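Local coordinates for thioredoxin-like fold domain-containing protein (Enterococcus faecalis, PDB 1Z6M), which is of unknown function but adopts a thioredoxin-like fold and, with a CxxC motif at a helix start, may take part in thiol-disulfide chemistry, at residues 45-56 against 162-173. Sequence-based numbering, arbitrary orientation.
Sequences WFEESEELLAQS and ESVTEEELRGYI. With PO4 (phosphate ion), chain B.
Helix 45-56, kinked where the amides of Glu51 and Leu52 lack a bond to the preceding turn, runs beside helix 166-173 at 44°, their axes 10.7 Å apart at closest approach. Leu52, in one of its two conformers, and Leu169 interlock knobs-into-holes, their side chains alongside and pointing opposite ways: Leu52 CD2 meets Leu169 CG at 3.8 Å and enters a hole of Glu166, Leu169, Arg170 and Ile173, while Leu169 fills one made by Trp45, Ser49, Leu52 and Leu53. With CG anti to the backbone N (chi1 157°), the six-membered ring of Trp45 has Val164 CG1 at its edge, 3.8 Å from CZ3; Ser49 OG sits over one ring face and Glu33 holds the indole NE1. At the kink, a water accepts from Leu52 N (2.9 Å) and can donate to Glu166 OE1 (2.9 Å). Thr165 and Glu168 form a capping box, and Glu166 N binds a phosphate, probably from the crystallisation liquor. Glu48 OE2 lies 2.6 Å from Glu162 O, a separation consistent with a shared proton. The leucine pair thus joins two helices covering one face of the sheet, where Leu53 and Ile173 meet Met31, with acid groups and water along its polar border.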
ATOM      1  N   TRP A  45       8.042  -1.057  -5.691  1.00  9.42           N
ATOM      2  CA  TRP A  45       7.209   0.132  -5.910  1.00  9.65           C
ATOM      3  C   TRP A  45       7.530   1.216  -4.879  1.00 10.08           C
ATOM      4  O   TRP A  45       7.754   2.379  -5.232  1.00 10.24           O
ATOM      5  CB  TRP A  45       5.711  -0.232  -5.870  1.00 10.14           C
ATOM      6  CG  TRP A  45       4.810   0.939  -5.549  1.00  9.62           C
ATOM      7  CD1 TRP A  45       4.080   1.114  -4.398  1.00 11.02           C
ATOM      8  CD2 TRP A  45       4.605   2.126  -6.339  1.00 10.15           C
ATOM      9  NE1 TRP A  45       3.407   2.314  -4.444  1.00 11.06           N
ATOM     10  CE2 TRP A  45       3.718   2.956  -5.616  1.00 10.49           C
ATOM     11  CE3 TRP A  45       5.071   2.559  -7.587  1.00 10.32           C
ATOM     12  CZ2 TRP A  45       3.283   4.194  -6.102  1.00 10.86           C
ATOM     13  CZ3 TRP A  45       4.623   3.791  -8.070  1.00 11.13           C
ATOM     14  CH2 TRP A  45       3.743   4.586  -7.330  1.00 10.83           C
ATOM     15  N   PHE A  46       7.566   0.838  -3.608  1.00 11.20           N
ATOM     16  CA  PHE A  46       7.780   1.815  -2.552  1.00 12.11           C
ATOM     17  C   PHE A  46       9.149   2.476  -2.640  1.00 12.32           C
ATOM     18  O   PHE A  46       9.261   3.685  -2.470  1.00 13.14           O
ATOM     19  CB  PHE A  46       7.567   1.195  -1.175  1.00 12.99           C
ATOM     20  CG  PHE A  46       6.399   1.762  -0.430  1.00 13.44           C
ATOM     21  CD1 PHE A  46       5.108   1.661  -0.938  1.00 16.37           C
ATOM     22  CD2 PHE A  46       6.593   2.401   0.787  1.00 14.44           C
ATOM     23  CE1 PHE A  46       4.028   2.189  -0.228  1.00 17.29           C
ATOM     24  CE2 PHE A  46       5.512   2.918   1.502  1.00 16.91           C
ATOM     25  CZ  PHE A  46       4.235   2.817   0.978  1.00 17.19           C
ATOM     26  N   GLU A  47      10.200   1.700  -2.903  1.00 12.41           N
ATOM     27  CA  GLU A  47      11.528   2.319  -2.945  1.00 13.60           C
ATOM     28  C   GLU A  47      11.712   3.197  -4.193  1.00 12.81           C
ATOM     29  O   GLU A  47      12.265   4.291  -4.102  1.00 12.73           O
ATOM     30  CB  GLU A  47      12.661   1.293  -2.778  1.00 15.09           C
ATOM     31  CG  GLU A  47      12.922   0.376  -3.969  1.00 16.48           C
ATOM     32  CD  GLU A  47      13.853   0.970  -5.043  1.00 17.11           C
ATOM     33  OE1 GLU A  47      14.077   0.293  -6.061  1.00 20.46           O
ATOM     34  OE2 GLU A  47      14.353   2.106  -4.900  1.00 19.58           O
ATOM     35  N   GLU A  48      11.237   2.738  -5.354  1.00 12.17           N
ATOM     36  CA  GLU A  48      11.543   3.438  -6.598  1.00 12.51           C
ATOM     37  C   GLU A  48      10.767   4.743  -6.723  1.00 12.33           C
ATOM     38  O   GLU A  48      11.215   5.658  -7.418  1.00 12.85           O
ATOM     39  CB  GLU A  48      11.291   2.537  -7.808  1.00 12.54           C
ATOM     40  CG  GLU A  48       9.821   2.306  -8.093  1.00 11.40           C
ATOM     41  CD  GLU A  48       9.544   1.202  -9.093  1.00 12.29           C
ATOM     42  OE1 GLU A  48      10.494   0.675  -9.716  1.00 13.01           O
ATOM     43  OE2 GLU A  48       8.354   0.851  -9.246  1.00 10.76           O
ATOM     44  N   SER A  49       9.630   4.824  -6.037  1.00 12.31           N
ATOM     45  CA  SER A  49       8.770   6.012  -6.077  1.00 11.82           C
ATOM     46  C   SER A  49       8.942   6.956  -4.879  1.00 12.26           C
ATOM     47  O   SER A  49       8.357   8.035  -4.852  1.00 12.23           O
ATOM     48  CB  SER A  49       7.305   5.589  -6.175  1.00 11.85           C
ATOM     49  OG  SER A  49       6.874   4.980  -4.970  1.00 11.99           O
ATOM     50  N   GLU A  50       9.778   6.573  -3.913  1.00 12.35           N
ATOM     51  CA  GLU A  50       9.848   7.270  -2.626  0.50 12.90           C
ATOM     52  C   GLU A  50      10.080   8.781  -2.757  1.00 12.88           C
ATOM     53  O   GLU A  50       9.326   9.583  -2.184  1.00 13.32           O
ATOM     54  CB  GLU A  50      10.919   6.631  -1.730  0.50 13.00           C
ATOM     55  CG  GLU A  50      10.781   6.946  -0.238  0.50 14.52           C
ATOM     56  CD  GLU A  50      11.458   5.899   0.649  0.50 15.98           C
ATOM     57  OE1 GLU A  50      11.895   4.852   0.122  0.50 17.68           O
ATOM     58  OE2 GLU A  50      11.545   6.114   1.880  0.50 16.29           O
ATOM     59  N   GLU A  51      11.112   9.165  -3.509  1.00 12.90           N
ATOM     60  CA  GLU A  51      11.488  10.577  -3.627  1.00 13.28           C
ATOM     61  C   GLU A  51      10.464  11.400  -4.405  1.00 12.99           C
ATOM     62  O   GLU A  51      10.070  12.495  -3.971  1.00 13.01           O
ATOM     63  CB  GLU A  51      12.893  10.707  -4.231  1.00 14.18           C
ATOM     64  CG  GLU A  51      13.981  10.241  -3.276  1.00 16.37           C
ATOM     65  CD  GLU A  51      15.280   9.896  -3.974  1.00 19.41           C
ATOM     66  OE1 GLU A  51      15.630  10.552  -4.981  1.00 21.10           O
ATOM     67  OE2 GLU A  51      15.955   8.953  -3.512  1.00 20.74           O
ATOM     68  N   LEU A  52      10.036  10.881  -5.552  1.00 13.07           N
ATOM     69  CA  LEU A  52       9.037  11.597  -6.344  0.50 12.86           C
ATOM     70  C   LEU A  52       7.741  11.775  -5.569  1.00 13.08           C
ATOM     71  O   LEU A  52       7.163  12.852  -5.566  1.00 13.62           O
ATOM     72  CB  LEU A  52       8.766  10.922  -7.695  0.50 12.98           C
ATOM     73  CG  LEU A  52       7.641  11.535  -8.552  0.50 12.62           C
ATOM     74  CD1 LEU A  52       7.966  12.961  -8.967  0.50 13.11           C
ATOM     75  CD2 LEU A  52       7.383  10.705  -9.785  0.50 12.53           C
ATOM     76  N   LEU A  53       7.284  10.729  -4.894  1.00 12.23           N
ATOM     77  CA  LEU A  53       6.062  10.876  -4.111  1.00 12.60           C
ATOM     78  C   LEU A  53       6.197  11.805  -2.900  1.00 12.88           C
ATOM     79  O   LEU A  53       5.272  12.557  -2.589  1.00 13.29           O
ATOM     80  CB  LEU A  53       5.506   9.511  -3.707  1.00 12.48           C
ATOM     81  CG  LEU A  53       5.159   8.580  -4.873  1.00 14.25           C
ATOM     82  CD1 LEU A  53       4.518   7.307  -4.336  1.00 14.11           C
ATOM     83  CD2 LEU A  53       4.259   9.282  -5.879  1.00 16.11           C
ATOM     84  N   ALA A  54       7.345  11.779  -2.230  1.00 12.28           N
ATOM     85  CA  ALA A  54       7.537  12.673  -1.097  1.00 13.03           C
ATOM     86  C   ALA A  54       7.435  14.125  -1.558  1.00 12.87           C
ATOM     87  O   ALA A  54       6.748  14.938  -0.924  1.00 13.14           O
ATOM     88  CB  ALA A  54       8.856  12.403  -0.421  1.00 12.64           C
ATOM     89  N   GLN A  55       8.064  14.446  -2.685  1.00 12.96           N
ATOM     90  CA  GLN A  55       7.976  15.815  -3.187  1.00 13.62           C
ATOM     91  C   GLN A  55       6.560  16.167  -3.641  1.00 14.19           C
ATOM     92  O   GLN A  55       6.072  17.274  -3.388  1.00 14.59           O
ATOM     93  CB  GLN A  55       8.964  16.048  -4.318  1.00 14.14           C
ATOM     94  CG  GLN A  55       8.877  17.471  -4.834  1.00 15.20           C
ATOM     95  CD  GLN A  55       9.999  17.843  -5.748  1.00 15.68           C
ATOM     96  OE1 GLN A  55      11.005  17.127  -5.851  1.00 15.74           O
ATOM     97  NE2 GLN A  55       9.850  18.984  -6.419  1.00 17.62           N
ATOM     98  N   SER A  56       5.898  15.228  -4.321  1.00 14.15           N
ATOM     99  CA  SER A  56       4.538  15.472  -4.831  1.00 14.73           C
ATOM    100  C   SER A  56       3.539  15.694  -3.701  1.00 14.74           C
ATOM    101  O   SER A  56       2.607  16.488  -3.833  1.00 15.01           O
ATOM    102  CB  SER A  56       4.077  14.302  -5.699  1.00 15.77           C
ATOM    103  OG  SER A  56       4.940  14.074  -6.793  1.00 17.68           O
ATOM    104  N   GLU A 162       4.587  -1.944 -10.122  1.00  9.87           N
ATOM    105  CA  GLU A 162       6.005  -1.687  -9.867  1.00 10.59           C
ATOM    106  C   GLU A 162       6.838  -1.529 -11.136  1.00 10.96           C
ATOM    107  O   GLU A 162       7.952  -1.004 -11.076  1.00 11.26           O
ATOM    108  CB  GLU A 162       6.610  -2.788  -8.990  1.00 10.69           C
ATOM    109  CG  GLU A 162       6.890  -4.141  -9.691  1.00 10.95           C
ATOM    110  CD  GLU A 162       5.648  -4.920 -10.121  1.00  9.87           C
ATOM    111  OE1 GLU A 162       4.528  -4.665  -9.614  1.00 10.18           O
ATOM    112  OE2 GLU A 162       5.817  -5.819 -10.979  1.00 11.39           O
ATOM    113  N   SER A 163       6.320  -1.981 -12.278  1.00 10.16           N
ATOM    114  CA  SER A 163       7.054  -1.841 -13.535  1.00 11.22           C
ATOM    115  C   SER A 163       7.085  -0.401 -14.036  1.00 11.79           C
ATOM    116  O   SER A 163       7.879  -0.087 -14.914  1.00 12.43           O
ATOM    117  CB  SER A 163       6.507  -2.768 -14.616  1.00 11.06           C
ATOM    118  OG  SER A 163       5.218  -2.367 -15.042  1.00 11.33           O
ATOM    119  N   VAL A 164       6.239   0.469 -13.483  1.00 11.36           N
ATOM    120  CA  VAL A 164       6.192   1.870 -13.902  1.00 12.29           C
ATOM    121  C   VAL A 164       7.582   2.503 -13.790  1.00 12.62           C
ATOM    122  O   VAL A 164       8.319   2.230 -12.848  1.00 12.75           O
ATOM    123  CB  VAL A 164       5.149   2.655 -13.065  1.00 12.56           C
ATOM    124  CG1 VAL A 164       5.647   2.915 -11.635  1.00 12.73           C
ATOM    125  CG2 VAL A 164       4.769   3.954 -13.765  1.00 13.11           C
ATOM    126  N   THR A 165       7.950   3.332 -14.762  1.00 13.52           N
ATOM    127  CA  THR A 165       9.183   4.098 -14.621  1.00 14.34           C
ATOM    128  C   THR A 165       8.848   5.430 -13.953  1.00 14.89           C
ATOM    129  O   THR A 165       7.679   5.850 -13.927  1.00 14.09           O
ATOM    130  CB  THR A 165       9.843   4.375 -15.970  1.00 14.59           C
ATOM    131  OG1 THR A 165       9.016   5.293 -16.687  1.00 15.43           O
ATOM    132  CG2 THR A 165      10.045   3.087 -16.780  1.00 16.65           C
ATOM    133  N   GLU A 166       9.857   6.103 -13.413  1.00 15.39           N
ATOM    134  CA  GLU A 166       9.591   7.390 -12.766  1.00 16.03           C
ATOM    135  C   GLU A 166       9.120   8.453 -13.749  1.00 16.56           C
ATOM    136  O   GLU A 166       8.290   9.280 -13.396  1.00 15.87           O
ATOM    137  CB  GLU A 166      10.761   7.860 -11.890  1.00 16.61           C
ATOM    138  CG  GLU A 166      10.986   6.981 -10.638  1.00 17.40           C
ATOM    139  CD  GLU A 166       9.756   6.879  -9.727  1.00 17.50           C
ATOM    140  OE1 GLU A 166       9.470   7.845  -8.990  1.00 18.26           O
ATOM    141  OE2 GLU A 166       9.072   5.833  -9.744  1.00 17.39           O
ATOM    142  N   GLU A 167       9.596   8.403 -14.986  1.00 16.49           N
ATOM    143  CA  GLU A 167       9.065   9.266 -16.033  0.50 17.09           C
ATOM    144  C   GLU A 167       7.594   9.013 -16.321  1.00 16.78           C
ATOM    145  O   GLU A 167       6.818   9.935 -16.469  1.00 16.54           O
ATOM    146  CB  GLU A 167       9.873   9.157 -17.331  0.50 17.47           C
ATOM    147  CG  GLU A 167       9.414  10.169 -18.381  0.50 20.10           C
ATOM    148  CD  GLU A 167       9.848   9.854 -19.800  0.50 23.30           C
ATOM    149  OE1 GLU A 167       9.816   8.679 -20.210  0.50 24.75           O
ATOM    150  OE2 GLU A 167      10.202  10.802 -20.518  0.50 25.04           O
ATOM    151  N   GLU A 168       7.226   7.744 -16.388  1.00 15.88           N
ATOM    152  CA  GLU A 168       5.819   7.391 -16.593  1.00 15.58           C
ATOM    153  C   GLU A 168       4.978   7.865 -15.418  1.00 15.16           C
ATOM    154  O   GLU A 168       3.882   8.397 -15.609  1.00 15.27           O
ATOM    155  CB  GLU A 168       5.659   5.884 -16.776  1.00 15.48           C
ATOM    156  CG  GLU A 168       6.131   5.389 -18.131  1.00 16.28           C
ATOM    157  CD  GLU A 168       6.241   3.874 -18.219  1.00 18.13           C
ATOM    158  OE1 GLU A 168       6.074   3.169 -17.199  1.00 18.07           O
ATOM    159  OE2 GLU A 168       6.505   3.379 -19.333  1.00 20.56           O
ATOM    160  N   LEU A 169       5.507   7.706 -14.207  1.00 14.75           N
ATOM    161  CA  LEU A 169       4.780   8.107 -12.999  1.00 14.87           C
ATOM    162  C   LEU A 169       4.547   9.622 -12.988  1.00 14.64           C
ATOM    163  O   LEU A 169       3.440  10.085 -12.717  1.00 14.03           O
ATOM    164  CB  LEU A 169       5.526   7.639 -11.752  1.00 14.27           C
ATOM    165  CG  LEU A 169       4.889   7.941 -10.396  1.00 14.42           C
ATOM    166  CD1 LEU A 169       3.442   7.452 -10.312  1.00 14.81           C
ATOM    167  CD2 LEU A 169       5.750   7.314  -9.298  1.00 15.19           C
ATOM    168  N   ARG A 170       5.588  10.391 -13.270  1.00 14.48           N
ATOM    169  CA  ARG A 170       5.431  11.826 -13.482  0.50 15.60           C
ATOM    170  C   ARG A 170       4.334  12.118 -14.493  1.00 15.40           C
ATOM    171  O   ARG A 170       3.498  12.961 -14.258  1.00 15.64           O
ATOM    172  CB  ARG A 170       6.722  12.423 -14.025  0.50 15.82           C
ATOM    173  CG  ARG A 170       7.816  12.608 -13.048  0.50 17.47           C
ATOM    174  CD  ARG A 170       8.962  13.452 -13.652  0.50 19.69           C
ATOM    175  NE  ARG A 170      10.008  12.618 -14.216  0.50 22.15           N
ATOM    176  CZ  ARG A 170      10.358  12.548 -15.501  0.50 23.88           C
ATOM    177  NH1 ARG A 170       9.750  13.261 -16.437  0.50 24.54           N
ATOM    178  NH2 ARG A 170      11.330  11.726 -15.845  0.50 23.30           N
ATOM    179  N   GLY A 171       4.353  11.397 -15.608  1.00 15.48           N
ATOM    180  CA  GLY A 171       3.347  11.568 -16.658  1.00 16.25           C
ATOM    181  C   GLY A 171       1.942  11.373 -16.109  1.00 16.72           C
ATOM    182  O   GLY A 171       1.063  12.191 -16.360  1.00 17.75           O
ATOM    183  N   TYR A 172       1.729  10.294 -15.350  1.00 16.77           N
ATOM    184  CA  TYR A 172       0.396  10.021 -14.793  1.00 17.46           C
ATOM    185  C   TYR A 172      -0.041  11.091 -13.791  1.00 17.71           C
ATOM    186  O   TYR A 172      -1.209  11.460 -13.738  1.00 17.90           O
ATOM    187  CB  TYR A 172       0.337   8.660 -14.101  1.00 17.80           C
ATOM    188  CG  TYR A 172       0.566   7.454 -14.977  1.00 18.40           C
ATOM    189  CD1 TYR A 172      -0.101   7.298 -16.198  1.00 20.16           C
ATOM    190  CD2 TYR A 172       1.428   6.442 -14.567  1.00 19.39           C
ATOM    191  CE1 TYR A 172       0.114   6.164 -16.990  1.00 20.41           C
ATOM    192  CE2 TYR A 172       1.639   5.315 -15.342  1.00 20.80           C
ATOM    193  CZ  TYR A 172       0.987   5.179 -16.549  1.00 19.88           C
ATOM    194  OH  TYR A 172       1.206   4.050 -17.310  1.00 22.23           O
ATOM    195  N   ILE A 173       0.895  11.582 -12.990  1.00 17.23           N
ATOM    196  CA  ILE A 173       0.592  12.619 -12.009  1.00 17.96           C
ATOM    197  C   ILE A 173       0.191  13.919 -12.707  1.00 18.86           C
ATOM    198  O   ILE A 173      -0.734  14.609 -12.268  1.00 18.61           O
ATOM    199  CB  ILE A 173       1.775  12.836 -11.032  1.00 17.44           C
ATOM    200  CG1 ILE A 173       1.933  11.609 -10.129  1.00 17.12           C
ATOM    201  CG2 ILE A 173       1.579  14.102 -10.185  1.00 17.69           C
ATOM    202  CD1 ILE A 173       3.241  11.580  -9.376  1.00 15.63           C
TER
HETATM  203  P   PO4 B 312      12.988   3.921 -12.916  0.60 30.41           P
HETATM  204  O1  PO4 B 312      12.329   2.893 -13.808  0.60 31.83           O
HETATM  205  O2  PO4 B 312      12.546   5.290 -13.359  0.60 28.98           O
HETATM  206  O3  PO4 B 312      12.587   3.659 -11.476  0.60 29.18           O
HETATM  207  O4  PO4 B 312      14.482   3.768 -13.079  0.60 30.81           O
HETATM  208  O   HOH W   1      10.414   0.295 -12.633  1.00 20.33           O
HETATM  209  O   HOH W   2      11.329   8.652  -6.931  1.00 16.09           O